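Local coordinates for protein DNA ligase (Aquifex aeolicus, PDB 3QWU) that is a putative ATP-dependent DNA ligase, probably joining nucleic-acid ends through an adenylated enzyme intermediate, and binds adenosine and calcium, at residues 235-240 and 278-283; 243-248 and 300-305; 294-299 and 361-366; 318-323 and 332-337. One frame throughout, in Å; residues are numbered along the deposited sequence. Where two conformers were deposited one is given.

Contact 1 of 4, residues 235-240 and 278-283; sequences ANLMDI and YEELGR. With CA (calcium ion), chain D.
A calcium ion is gripped by D239 OD1 at 2.5 Å and by two waters, with D82 and E143 completing its protein ligands. D239 itself does not touch 278-283; L237 and I240 of the same helix do. Helix 233-242, which carries this metal ligand, here lies against the long helix 276-299: the segment axes approach to 9.5 Å at 29°, a nearly parallel helix pair joined by aliphatic branches, one of them on backbone. L237 has CG beside its own backbone N (chi1 -72°), and its two methyls then divide the work: CD2 comes down on the backbone of L281, 3.7 Å from its CA, while CD1 lies 3.9 Å from E280 CB. One turn further on, I240 CD1 meets L281 CD1 at 3.7 Å, the two side chains crossing at a slant. Replacing L237 by an alanine would probably leave the L281 backbone and E280 CB without their methyl partners and open a gap between the helices. Helix 276-299 also meets the second subunit: L281 packs on I286 and R283 forms a cation-pi pair with Y278, both of that subunit. Within its own helix, R283 NE forms a salt bridge to E279 OE2 at 2.7 Å, in the guanidinium plane and on the anti lone pair of OE2.

Contact 2 of 4, residues 243-248 and 300-305; sequences NAKNML and HKVYKT
K245 reaches from the loop after helix 233-242 to V302 and Y303, where the loop enters strand 303-310, an edge strand of the three-stranded antiparallel sheet 303-310, 343-352, 330-340. This belongs to the C-terminal region of the ligase, probably related to OB-fold domains. The apolar part of the contact is made by the lysine stem. K245 CG lies 3.6 Å from V302 CG1, and CB follows at 4.0 Å from the same methyl; the two side chains cross at a slant. Farther out, K245 CD passes K304 CG at 4.2 Å, a looser touch between the stems of two lysines. F352 of the neighbouring strand also packs on K245 and K304, and V302 packs on Q295 of helix 276-299. An alanine in place of K245 would probably leave Y303 O without its lysine donor and take the lysine stem from V302 CG1. Polar contacts take over at the chain ends. K304 NZ turns to E142 in a salt bridge and also bonds to T242 O, while K245 NZ has a weak bond to Q295 OE1. Beyond CG the K245 chain runs extended (chi2 170°), which carries the ammonium past the valine to the strand backbone. There NZ donates to Y303 O at 2.9 Å, with a C=O...N angle of 141° and the nitrogen 38° out of the carbonyl plane.

Contact 3 of 4, residues 294-299 and 361-366; sequences EQFEKE and HLLSGG
The F296 ring meets L363 CD1 obliquely, with the methyl 3.4 Å from CD1 and 3.8 Å from CE1 of the ring. A second ring, the H361 imidazole, has G366 CA 3.7 Å above one face, displaced toward the rim. That glycine belongs to a Schellman motif ending helix 353-363: G366 N bonds to H361 O and G365 N to L362 O. G365 adopts positive phi (84°), where a side chain would be jammed against the preceding carbonyl oxygen. At G366 a CB would clash with H361 O. The end of this helix thus lies beside the last turns of helix 276-299, near the surface, with L363 as the link. F296 has CG opposite its own backbone N (chi1 -179°), which sends the ring across toward L363; the two side chains slide past each other in opposite directions, and F296 also packs on V302. L264 of the second subunit packs on L363, and Q70 NE2 of that subunit bonds to G365 O. E297 provides the remaining touch. Its chain bends at chi2 (-69°), bringing the carboxylate to the L363 methyl, the two side chains crossing at a slant, and OE2 ends 3.2 Å from L363 CD1, an apolar methyl that offers it no hydrogen-bond donor.

Contact 4 of 4, residues 318-323 and 332-337; sequences ALLELL and VKERRL
L320 and V332 meet through methyls, CD2 to CG1 at 3.9 Å, where helix 313-325 packs antiparallel to strand 330-340 of the three-stranded sheet. The segment axes come within 8.8 Å at 155°. V332 is the pivot: with CG1 opposite its own backbone N (chi1 -177°), that methyl serves L320, while CG2 meets L323, 3.8 Å from its carbonyl C and 4.0 Å from its CB. The other branch of L320, CD1, goes to E334, whose side chain it crosses at about a right angle. Behind this first shell, F348 of the middle strand packs on all three, L320, L323 and V332. Further along, R335 and R336 both face E347, making a classic beta bulge. R335 holds D349 and R336 holds E347 in salt bridges. The carboxylate of E334 takes no bond from the helix segment; its OE1 lies 3.3 Å from the L320 CD1 methyl.

Overall arrangement
Contacts 1, 2 and 4 are partly buried, whereas contact 3 lies at the surface. Contacts 1 and 3 share helix 276-299, and both border the second subunit. Contact 2 interleaves with both along the chain, its segments adjoining 235-240 and 294-299, and touches contact 3: Q295 OE1 is 2.9 Å from Y303 N. Contacts 2 and 4 reach the same three-stranded sheet at its two outermost strands, 303-310 and 330-340. Their chemistry differs with place: contacts 1 and 4 are mainly aliphatic, each with a glutamate at its margin, contact 2 adds a lysine-to-backbone bond, and contact 3 sets a ring and a carboxylate against one leucine. Among them contact 1 alone holds a metal ligand.

Contact 1 of 4, residues 235-240 and 278-283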
loop_
_atom_site.group_PDB
_atom_site.type_symbol
_atom_site.label_atom_id
_atom_site.label_comp_id
_atom_site.label_asym_id
_atom_site.label_seq_id
_atom_site.Cartn_x
_atom_site.Cartn_y
_atom_site.Cartn_z
ATOM N N ALA A 235 -8.311 2.265 17.202
ATOM C CA ALA A 235 -9.112 1.767 16.097
ATOM C C ALA A 235 -8.308 1.735 14.833
ATOM O O ALA A 235 -8.497 0.870 14.013
ATOM C CB ALA A 235 -10.341 2.622 15.907
ATOM N N ASN A 236 -7.462 2.719 14.616
ATOM C CA ASN A 236 -6.604 2.713 13.455
ATOM C C ASN A 236 -5.692 1.491 13.441
ATOM O O ASN A 236 -5.639 0.775 12.455
ATOM C CB ASN A 236 -5.755 4.013 13.382
ATOM C CG ASN A 236 -6.552 5.195 12.902
ATOM O OD1 ASN A 236 -7.280 5.090 11.899
ATOM N ND2 ASN A 236 -6.392 6.343 13.552
ATOM N N LEU A 237 -5.043 1.219 14.574
ATOM C CA LEU A 237 -4.259 0.014 14.711
ATOM C C LEU A 237 -5.067 -1.286 14.384
ATOM O O LEU A 237 -4.638 -2.104 13.586
ATOM C CB LEU A 237 -3.656 -0.057 16.102
ATOM C CG LEU A 237 -2.538 0.937 16.336
ATOM C CD1 LEU A 237 -2.239 1.033 17.835
ATOM C CD2 LEU A 237 -1.313 0.568 15.509
ATOM N N MET A 238 -6.224 -1.436 15.017
ATOM C CA MET A 238 -7.059 -2.614 14.881
ATOM C C MET A 238 -7.494 -2.776 13.404
ATOM O O MET A 238 -7.611 -3.880 12.922
ATOM C CB MET A 238 -8.328 -2.473 15.730
ATOM C CG MET A 238 -8.432 -3.197 17.014
ATOM S SD MET A 238 -7.746 -4.904 17.164
ATOM C CE MET A 238 -6.065 -4.461 17.728
ATOM N N ASP A 239 -7.769 -1.680 12.715
ATOM C CA ASP A 239 -8.070 -1.801 11.287
ATOM C C ASP A 239 -6.913 -2.426 10.550
ATOM O O ASP A 239 -7.152 -3.303 9.723
ATOM C CB ASP A 239 -8.436 -0.493 10.617
ATOM C CG ASP A 239 -9.808 -0.007 11.027
ATOM O OD1 ASP A 239 -10.611 -0.794 11.571
ATOM O OD2 ASP A 239 -10.072 1.174 10.801
ATOM N N ILE A 240 -5.674 -2.023 10.859
ATOM C CA ILE A 240 -4.565 -2.562 10.108
ATOM C C ILE A 240 -4.520 -4.055 10.372
ATOM O O ILE A 240 -4.510 -4.848 9.449
ATOM C CB ILE A 240 -3.245 -1.853 10.434
ATOM C CG1 ILE A 240 -3.357 -0.394 10.066
ATOM C CG2 ILE A 240 -2.141 -2.488 9.650
ATOM C CD1 ILE A 240 -2.132 0.419 10.342
ATOM N N TYR A 278 5.222 2.402 18.323
ATOM C CA TYR A 278 6.119 1.698 17.443
ATOM C C TYR A 278 5.818 0.206 17.441
ATOM O O TYR A 278 5.471 -0.382 16.394
ATOM C CB TYR A 278 7.555 1.941 17.861
ATOM C CG TYR A 278 8.033 3.336 17.643
ATOM C CD1 TYR A 278 8.009 3.916 16.385
ATOM C CD2 TYR A 278 8.509 4.091 18.688
ATOM C CE1 TYR A 278 8.470 5.232 16.175
ATOM C CE2 TYR A 278 8.967 5.418 18.494
ATOM C CZ TYR A 278 8.957 5.966 17.236
ATOM O OH TYR A 278 9.387 7.246 17.056
ATOM N N GLU A 279 5.929 -0.415 18.616
ATOM C CA GLU A 279 5.703 -1.842 18.714
ATOM C C GLU A 279 4.286 -2.178 18.291
ATOM O O GLU A 279 4.050 -3.144 17.572
ATOM C CB GLU A 279 5.989 -2.385 20.134
ATOM C CG GLU A 279 6.160 -3.934 20.159
ATOM C CD GLU A 279 6.039 -4.578 21.543
ATOM O OE1 GLU A 279 6.658 -4.064 22.512
ATOM O OE2 GLU A 279 5.340 -5.622 21.649
ATOM N N GLU A 280 3.335 -1.374 18.725
ATOM C CA GLU A 280 1.958 -1.638 18.368
ATOM C C GLU A 280 1.741 -1.572 16.858
ATOM O O GLU A 280 1.113 -2.485 16.280
ATOM C CB GLU A 280 1.019 -0.727 19.162
ATOM C CG GLU A 280 0.873 -1.162 20.638
ATOM C CD GLU A 280 0.534 0.008 21.620
ATOM O OE1 GLU A 280 -0.149 0.951 21.176
ATOM O OE2 GLU A 280 0.947 -0.021 22.844
ATOM N N LEU A 281 2.301 -0.571 16.175
ATOM C CA LEU A 281 2.136 -0.550 14.710
ATOM C C LEU A 281 2.740 -1.838 14.029
ATOM O O LEU A 281 2.129 -2.409 13.149
ATOM C CB LEU A 281 2.613 0.784 14.080
ATOM C CG LEU A 281 2.569 0.784 12.525
ATOM C CD1 LEU A 281 1.160 0.566 11.943
ATOM C CD2 LEU A 281 3.230 2.046 11.930
ATOM N N GLY A 282 3.916 -2.281 14.478
ATOM C CA GLY A 282 4.563 -3.501 14.039
ATOM C C GLY A 282 3.699 -4.735 14.263
ATOM O O GLY A 282 3.540 -5.592 13.383
ATOM N N ARG A 283 3.126 -4.832 15.458
ATOM C CA ARG A 283 2.210 -5.937 15.785
ATOM C C ARG A 283 0.989 -5.922 14.971
ATOM O O ARG A 283 0.493 -6.934 14.607
ATOM C CB ARG A 283 1.820 -5.898 17.264
ATOM C CG ARG A 283 2.934 -6.422 18.126
ATOM C CD ARG A 283 2.520 -6.511 19.575
ATOM N NE ARG A 283 3.567 -7.191 20.329
ATOM C CZ ARG A 283 3.787 -8.507 20.320
ATOM N NH1 ARG A 283 3.018 -9.356 19.602
ATOM N NH2 ARG A 283 4.805 -8.986 21.042
HETATM CA CA CA D . -12.201 -0.548 13.537
HETATM O O HOH W 1 -11.951 1.393 12.442
HETATM O O HOH W 2 -13.363 -0.614 11.497
#

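Contact 2 of 4, residues 243-248 and 300-305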
loop_
_atom_site.group_PDB
_atom_site.type_symbol
_atom_site.label_atom_id
_atom_site.label_comp_id
_atom_site.label_asym_id
_atom_site.label_seq_id
_atom_site.Cartn_x
_atom_site.Cartn_y
_atom_site.Cartn_z
ATOM N N ASN A 243 -7.360 -6.295 8.965
ATOM C CA ASN A 243 -7.368 -6.331 7.502
ATOM C C ASN A 243 -6.198 -7.076 6.865
ATOM O O ASN A 243 -5.974 -6.970 5.656
ATOM C CB ASN A 243 -7.398 -4.916 6.968
ATOM C CG ASN A 243 -8.773 -4.509 6.628
ATOM O OD1 ASN A 243 -9.175 -4.586 5.441
ATOM N ND2 ASN A 243 -9.572 -4.150 7.664
ATOM N N ALA A 244 -5.421 -7.786 7.678
ATOM C CA ALA A 244 -4.273 -8.538 7.156
ATOM C C ALA A 244 -4.682 -9.499 6.026
ATOM O O ALA A 244 -4.045 -9.523 5.006
ATOM C CB ALA A 244 -3.588 -9.314 8.268
ATOM N N LYS A 245 -5.725 -10.304 6.239
ATOM C CA LYS A 245 -6.114 -11.358 5.288
ATOM C C LYS A 245 -6.570 -10.762 3.959
ATOM O O LYS A 245 -6.611 -11.427 2.915
ATOM C CB LYS A 245 -7.193 -12.239 5.904
ATOM C CG LYS A 245 -6.630 -13.105 7.022
ATOM C CD LYS A 245 -7.689 -13.815 7.831
ATOM C CE LYS A 245 -7.127 -14.803 8.855
ATOM N NZ LYS A 245 -8.228 -15.599 9.460
ATOM N N ASN A 246 -6.779 -9.453 4.028
ATOM C CA ASN A 246 -7.464 -8.647 3.053
ATOM C C ASN A 246 -6.501 -7.848 2.263
ATOM O O ASN A 246 -6.913 -7.037 1.463
ATOM C CB ASN A 246 -8.330 -7.641 3.848
ATOM C CG ASN A 246 -9.677 -7.478 3.282
ATOM O OD1 ASN A 246 -10.654 -7.414 4.051
ATOM N ND2 ASN A 246 -9.778 -7.455 1.931
ATOM N N MET A 247 -5.208 -8.050 2.508
ATOM C CA MET A 247 -4.161 -7.141 2.001
ATOM C C MET A 247 -3.975 -7.071 0.501
ATOM O O MET A 247 -3.323 -6.153 0.045
ATOM C CB MET A 247 -2.793 -7.457 2.602
ATOM C CG MET A 247 -2.412 -6.551 3.704
ATOM S SD MET A 247 -0.786 -6.961 4.351
ATOM C CE MET A 247 -1.056 -6.333 6.040
ATOM N N LEU A 248 -4.461 -8.041 -0.262
ATOM C CA LEU A 248 -4.213 -8.002 -1.699
ATOM C C LEU A 248 -5.265 -7.089 -2.341
ATOM O O LEU A 248 -5.018 -6.478 -3.369
ATOM C CB LEU A 248 -4.174 -9.417 -2.297
ATOM C CG LEU A 248 -3.078 -10.360 -1.734
ATOM C CD1 LEU A 248 -3.125 -11.732 -2.391
ATOM C CD2 LEU A 248 -1.676 -9.767 -1.879
ATOM N N HIS A 300 -5.244 -24.899 5.401
ATOM C CA HIS A 300 -4.922 -24.942 3.956
ATOM C C HIS A 300 -5.728 -23.920 3.120
ATOM O O HIS A 300 -5.754 -23.970 1.885
ATOM C CB HIS A 300 -5.115 -26.374 3.455
ATOM C CG HIS A 300 -4.639 -27.419 4.426
ATOM N ND1 HIS A 300 -3.330 -27.493 4.865
ATOM C CD2 HIS A 300 -5.297 -28.434 5.047
ATOM C CE1 HIS A 300 -3.199 -28.511 5.699
ATOM N NE2 HIS A 300 -4.372 -29.108 5.815
ATOM N N LYS A 301 -6.351 -22.977 3.831
ATOM C CA LYS A 301 -7.143 -21.889 3.274
ATOM C C LYS A 301 -6.994 -20.670 4.191
ATOM O O LYS A 301 -6.894 -20.798 5.440
ATOM C CB LYS A 301 -8.656 -22.213 3.288
ATOM C CG LYS A 301 -9.131 -23.352 2.458
ATOM C CD LYS A 301 -9.311 -22.991 0.961
ATOM C CE LYS A 301 -10.035 -24.101 0.173
ATOM N NZ LYS A 301 -10.761 -23.496 -1.003
ATOM N N VAL A 302 -7.045 -19.482 3.601
ATOM C CA VAL A 302 -7.101 -18.264 4.405
ATOM C C VAL A 302 -8.511 -17.661 4.288
ATOM O O VAL A 302 -8.966 -17.304 3.204
ATOM C CB VAL A 302 -6.051 -17.247 3.977
ATOM C CG1 VAL A 302 -6.276 -15.904 4.740
ATOM C CG2 VAL A 302 -4.690 -17.798 4.199
ATOM N N TYR A 303 -9.195 -17.561 5.416
ATOM C CA TYR A 303 -10.587 -17.175 5.409
ATOM C C TYR A 303 -11.009 -16.531 6.750
ATOM O O TYR A 303 -10.354 -16.762 7.783
ATOM C CB TYR A 303 -11.448 -18.427 5.104
ATOM C CG TYR A 303 -11.412 -19.503 6.171
ATOM C CD1 TYR A 303 -10.544 -20.574 6.076
ATOM C CD2 TYR A 303 -12.281 -19.468 7.267
ATOM C CE1 TYR A 303 -10.503 -21.571 7.055
ATOM C CE2 TYR A 303 -12.244 -20.474 8.247
ATOM C CZ TYR A 303 -11.349 -21.504 8.118
ATOM O OH TYR A 303 -11.308 -22.505 9.047
ATOM N N LYS A 304 -12.080 -15.737 6.715
ATOM C CA LYS A 304 -12.738 -15.205 7.932
ATOM C C LYS A 304 -14.089 -15.866 8.098
ATOM O O LYS A 304 -14.795 -16.005 7.131
ATOM C CB LYS A 304 -12.973 -13.699 7.835
ATOM C CG LYS A 304 -11.728 -12.844 7.777
ATOM C CD LYS A 304 -12.010 -11.411 8.291
ATOM C CE LYS A 304 -11.162 -10.343 7.630
ATOM N NZ LYS A 304 -11.350 -9.111 8.338
ATOM N N THR A 305 -14.458 -16.268 9.302
ATOM C CA THR A 305 -15.774 -16.878 9.514
ATOM C C THR A 305 -16.707 -15.816 10.069
ATOM O O THR A 305 -16.312 -15.047 10.911
ATOM C CB THR A 305 -15.711 -18.158 10.459
ATOM O OG1 THR A 305 -15.024 -19.241 9.784
ATOM C CG2 THR A 305 -17.120 -18.658 10.854
#

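Contact 3 of 4, residues 294-299 and 361-366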
loop_
_atom_site.group_PDB
_atom_site.type_symbol
_atom_site.label_atom_id
_atom_site.label_comp_id
_atom_site.label_asym_id
_atom_site.label_seq_id
_atom_site.Cartn_x
_atom_site.Cartn_y
_atom_site.Cartn_z
ATOM N N GLU A 294 -0.486 -18.994 10.059
ATOM C CA GLU A 294 -0.882 -20.146 10.929
ATOM C C GLU A 294 -2.191 -20.788 10.413
ATOM O O GLU A 294 -2.284 -22.010 10.398
ATOM C CB GLU A 294 -1.046 -19.755 12.407
ATOM C CG GLU A 294 0.316 -19.600 13.178
ATOM C CD GLU A 294 0.179 -18.727 14.432
ATOM O OE1 GLU A 294 -0.848 -18.063 14.586
ATOM O OE2 GLU A 294 1.091 -18.700 15.270
ATOM N N GLN A 295 -3.174 -19.971 10.011
ATOM C CA GLN A 295 -4.442 -20.514 9.575
ATOM C C GLN A 295 -4.239 -21.296 8.258
ATOM O O GLN A 295 -4.768 -22.417 8.111
ATOM C CB GLN A 295 -5.492 -19.432 9.428
ATOM C CG GLN A 295 -6.898 -19.930 9.100
ATOM C CD GLN A 295 -7.887 -18.825 8.662
ATOM O OE1 GLN A 295 -7.610 -18.007 7.754
ATOM N NE2 GLN A 295 -9.061 -18.824 9.289
ATOM N N PHE A 296 -3.436 -20.736 7.356
ATOM C CA PHE A 296 -3.072 -21.421 6.130
ATOM C C PHE A 296 -2.391 -22.760 6.370
ATOM O O PHE A 296 -2.701 -23.741 5.679
ATOM C CB PHE A 296 -2.144 -20.592 5.237
ATOM C CG PHE A 296 -1.794 -21.296 3.970
ATOM C CD1 PHE A 296 -0.549 -21.860 3.784
ATOM C CD2 PHE A 296 -2.769 -21.513 2.998
ATOM C CE1 PHE A 296 -0.245 -22.567 2.618
ATOM C CE2 PHE A 296 -2.479 -22.214 1.851
ATOM C CZ PHE A 296 -1.203 -22.734 1.646
ATOM N N GLU A 297 -1.442 -22.807 7.308
ATOM C CA GLU A 297 -0.770 -24.070 7.618
ATOM C C GLU A 297 -1.704 -25.102 8.229
ATOM O O GLU A 297 -1.583 -26.285 7.951
ATOM C CB GLU A 297 0.436 -23.866 8.544
ATOM C CG GLU A 297 1.581 -23.181 7.887
ATOM C CD GLU A 297 2.263 -24.026 6.819
ATOM O OE1 GLU A 297 2.822 -25.105 7.152
ATOM O OE2 GLU A 297 2.269 -23.598 5.648
ATOM N N LYS A 298 -2.629 -24.663 9.066
ATOM C CA LYS A 298 -3.599 -25.569 9.692
ATOM C C LYS A 298 -4.677 -26.036 8.711
ATOM O O LYS A 298 -4.848 -27.209 8.514
ATOM C CB LYS A 298 -4.258 -24.906 10.916
ATOM C CG LYS A 298 -4.748 -25.885 12.007
ATOM C CD LYS A 298 -3.579 -26.404 12.884
ATOM C CE LYS A 298 -3.004 -27.769 12.424
ATOM N NZ LYS A 298 -1.486 -27.818 12.479
ATOM N N GLU A 299 -5.383 -25.108 8.094
ATOM C CA GLU A 299 -6.605 -25.428 7.357
ATOM C C GLU A 299 -6.424 -25.312 5.870
ATOM O O GLU A 299 -7.388 -25.521 5.148
ATOM C CB GLU A 299 -7.756 -24.487 7.692
ATOM C CG GLU A 299 -7.698 -23.778 9.017
ATOM C CD GLU A 299 -8.500 -24.427 10.105
ATOM O OE1 GLU A 299 -8.915 -25.598 9.944
ATOM O OE2 GLU A 299 -8.698 -23.736 11.134
ATOM N N HIS A 361 2.207 -20.233 -2.380
ATOM C CA HIS A 361 3.300 -20.131 -3.345
ATOM C C HIS A 361 4.616 -19.797 -2.635
ATOM O O HIS A 361 5.631 -20.405 -2.888
ATOM C CB HIS A 361 2.961 -19.101 -4.441
ATOM C CG HIS A 361 4.042 -18.935 -5.474
ATOM N ND1 HIS A 361 4.335 -19.902 -6.412
ATOM C CD2 HIS A 361 4.926 -17.926 -5.687
ATOM C CE1 HIS A 361 5.342 -19.491 -7.168
ATOM N NE2 HIS A 361 5.713 -18.289 -6.753
ATOM N N LEU A 362 4.566 -18.847 -1.706
ATOM C CA LEU A 362 5.723 -18.465 -0.936
ATOM C C LEU A 362 6.157 -19.518 0.078
ATOM O O LEU A 362 7.354 -19.817 0.159
ATOM C CB LEU A 362 5.451 -17.180 -0.196
ATOM C CG LEU A 362 4.981 -16.010 -1.025
ATOM C CD1 LEU A 362 4.810 -14.826 -0.095
ATOM C CD2 LEU A 362 5.976 -15.746 -2.134
ATOM N N LEU A 363 5.207 -20.086 0.832
ATOM C CA LEU A 363 5.512 -21.120 1.850
ATOM C C LEU A 363 6.109 -22.422 1.309
ATOM O O LEU A 363 6.851 -23.090 2.002
ATOM C CB LEU A 363 4.271 -21.462 2.697
ATOM C CG LEU A 363 3.888 -20.361 3.677
ATOM C CD1 LEU A 363 2.618 -20.762 4.293
ATOM C CD2 LEU A 363 4.954 -20.154 4.733
ATOM N N SER A 364 5.824 -22.776 0.072
ATOM C CA SER A 364 6.468 -23.931 -0.532
ATOM C C SER A 364 7.713 -23.525 -1.310
ATOM O O SER A 364 8.214 -24.295 -2.129
ATOM C CB SER A 364 5.488 -24.649 -1.435
ATOM O OG SER A 364 4.869 -23.713 -2.278
ATOM N N GLY A 365 8.252 -22.335 -1.030
ATOM C CA GLY A 365 9.544 -21.932 -1.636
ATOM C C GLY A 365 9.468 -21.330 -3.030
ATOM O O GLY A 365 10.434 -21.371 -3.790
ATOM N N GLY A 366 8.326 -20.767 -3.368
ATOM C CA GLY A 366 8.172 -20.042 -4.618
ATOM C C GLY A 366 8.986 -18.762 -4.835
ATOM O O GLY A 366 9.445 -18.115 -3.902
#

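Contact 4 of 4, residues 318-323 and 332-337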
loop_
_atom_site.group_PDB
_atom_site.type_symbol
_atom_site.label_atom_id
_atom_site.label_comp_id
_atom_site.label_asym_id
_atom_site.label_seq_id
_atom_site.Cartn_x
_atom_site.Cartn_y
_atom_site.Cartn_z
ATOM N N ALA A 318 -30.758 -15.355 0.686
ATOM C CA ALA A 318 -30.626 -14.102 -0.064
ATOM C C ALA A 318 -29.354 -13.349 0.336
ATOM O O ALA A 318 -28.689 -12.726 -0.530
ATOM C CB ALA A 318 -31.851 -13.219 0.123
ATOM N N LEU A 319 -28.987 -13.411 1.623
ATOM C CA LEU A 319 -27.757 -12.756 2.054
ATOM C C LEU A 319 -26.510 -13.403 1.425
ATOM O O LEU A 319 -25.669 -12.677 0.929
ATOM C CB LEU A 319 -27.610 -12.691 3.578
ATOM C CG LEU A 319 -26.210 -12.135 3.915
ATOM C CD1 LEU A 319 -26.210 -10.588 3.806
ATOM C CD2 LEU A 319 -25.726 -12.596 5.242
ATOM N N LEU A 320 -26.380 -14.732 1.482
ATOM C CA LEU A 320 -25.292 -15.448 0.770
ATOM C C LEU A 320 -25.192 -15.028 -0.670
ATOM O O LEU A 320 -24.091 -14.768 -1.171
ATOM C CB LEU A 320 -25.472 -16.977 0.772
ATOM C CG LEU A 320 -25.313 -17.651 2.141
ATOM C CD1 LEU A 320 -25.678 -19.106 2.062
ATOM C CD2 LEU A 320 -23.918 -17.490 2.736
ATOM N N GLU A 321 -26.336 -14.992 -1.351
ATOM C CA GLU A 321 -26.341 -14.658 -2.781
ATOM C C GLU A 321 -25.922 -13.187 -2.982
ATOM O O GLU A 321 -25.159 -12.867 -3.914
ATOM C CB GLU A 321 -27.693 -15.015 -3.433
ATOM C CG GLU A 321 -27.949 -16.567 -3.449
ATOM C CD GLU A 321 -29.262 -17.021 -4.128
ATOM O OE1 GLU A 321 -30.217 -16.215 -4.264
ATOM O OE2 GLU A 321 -29.342 -18.217 -4.507
ATOM N N LEU A 322 -26.358 -12.294 -2.092
ATOM C CA LEU A 322 -25.852 -10.917 -2.171
ATOM C C LEU A 322 -24.309 -10.856 -2.037
ATOM O O LEU A 322 -23.621 -10.235 -2.855
ATOM C CB LEU A 322 -26.526 -9.990 -1.155
ATOM C CG LEU A 322 -26.001 -8.555 -1.297
ATOM C CD1 LEU A 322 -26.234 -8.079 -2.767
ATOM C CD2 LEU A 322 -26.562 -7.573 -0.245
ATOM N N LEU A 323 -23.763 -11.519 -1.037
ATOM C CA LEU A 323 -22.340 -11.420 -0.787
ATOM C C LEU A 323 -21.468 -12.036 -1.915
ATOM O O LEU A 323 -20.409 -11.530 -2.209
ATOM C CB LEU A 323 -21.999 -11.975 0.602
ATOM C CG LEU A 323 -21.955 -10.938 1.748
ATOM C CD1 LEU A 323 -23.082 -9.995 1.706
ATOM C CD2 LEU A 323 -21.928 -11.624 3.107
ATOM N N VAL A 332 -17.544 -16.850 -1.091
ATOM C CA VAL A 332 -18.533 -17.037 -0.012
ATOM C C VAL A 332 -18.959 -18.496 0.028
ATOM O O VAL A 332 -19.328 -19.096 -1.003
ATOM C CB VAL A 332 -19.712 -16.080 -0.167
ATOM C CG1 VAL A 332 -20.708 -16.240 1.000
ATOM C CG2 VAL A 332 -19.193 -14.644 -0.258
ATOM N N LYS A 333 -18.790 -19.094 1.194
ATOM C CA LYS A 333 -18.911 -20.538 1.369
ATOM C C LYS A 333 -19.667 -20.831 2.663
ATOM O O LYS A 333 -19.131 -20.609 3.747
ATOM C CB LYS A 333 -17.527 -21.189 1.427
ATOM C CG LYS A 333 -17.519 -22.711 1.710
ATOM C CD LYS A 333 -17.566 -23.553 0.411
ATOM C CE LYS A 333 -17.811 -25.081 0.644
ATOM N NZ LYS A 333 -18.853 -25.642 -0.304
ATOM N N GLU A 334 -20.898 -21.327 2.532
ATOM C CA GLU A 334 -21.762 -21.610 3.664
ATOM C C GLU A 334 -21.175 -22.724 4.497
ATOM O O GLU A 334 -20.746 -23.705 3.942
ATOM C CB GLU A 334 -23.155 -22.051 3.142
ATOM C CG GLU A 334 -24.169 -22.424 4.244
ATOM C CD GLU A 334 -25.497 -22.966 3.704
ATOM O OE1 GLU A 334 -26.107 -22.306 2.833
ATOM O OE2 GLU A 334 -25.946 -24.039 4.176
ATOM N N ARG A 335 -21.183 -22.602 5.817
ATOM C CA ARG A 335 -20.874 -23.755 6.688
ATOM C C ARG A 335 -22.144 -24.337 7.286
ATOM O O ARG A 335 -22.414 -25.512 7.116
ATOM C CB ARG A 335 -19.934 -23.390 7.826
ATOM C CG ARG A 335 -18.709 -22.607 7.425
ATOM C CD ARG A 335 -18.044 -21.972 8.660
ATOM N NE ARG A 335 -17.409 -22.943 9.544
ATOM C CZ ARG A 335 -16.161 -23.401 9.417
ATOM N NH1 ARG A 335 -15.350 -22.999 8.426
ATOM N NH2 ARG A 335 -15.722 -24.292 10.298
ATOM N N ARG A 336 -22.929 -23.506 7.964
ATOM C CA ARG A 336 -24.130 -23.950 8.707
ATOM C C ARG A 336 -25.358 -23.053 8.434
ATOM O O ARG A 336 -25.251 -21.818 8.474
ATOM C CB ARG A 336 -23.861 -23.925 10.224
ATOM C CG ARG A 336 -23.397 -25.218 10.850
ATOM C CD ARG A 336 -23.243 -25.100 12.388
ATOM N NE ARG A 336 -24.537 -24.906 13.055
ATOM C CZ ARG A 336 -24.871 -23.872 13.845
ATOM N NH1 ARG A 336 -24.010 -22.887 14.127
ATOM N NH2 ARG A 336 -26.093 -23.841 14.387
ATOM N N LEU A 337 -26.501 -23.681 8.148
ATOM C CA LEU A 337 -27.800 -23.018 8.127
ATOM C C LEU A 337 -28.807 -23.922 8.831
ATOM O O LEU A 337 -29.302 -24.889 8.271
ATOM C CB LEU A 337 -28.240 -22.686 6.701
ATOM C CG LEU A 337 -29.474 -21.772 6.528
ATOM C CD1 LEU A 337 -29.455 -20.449 7.373
ATOM C CD2 LEU A 337 -29.658 -21.445 5.055
#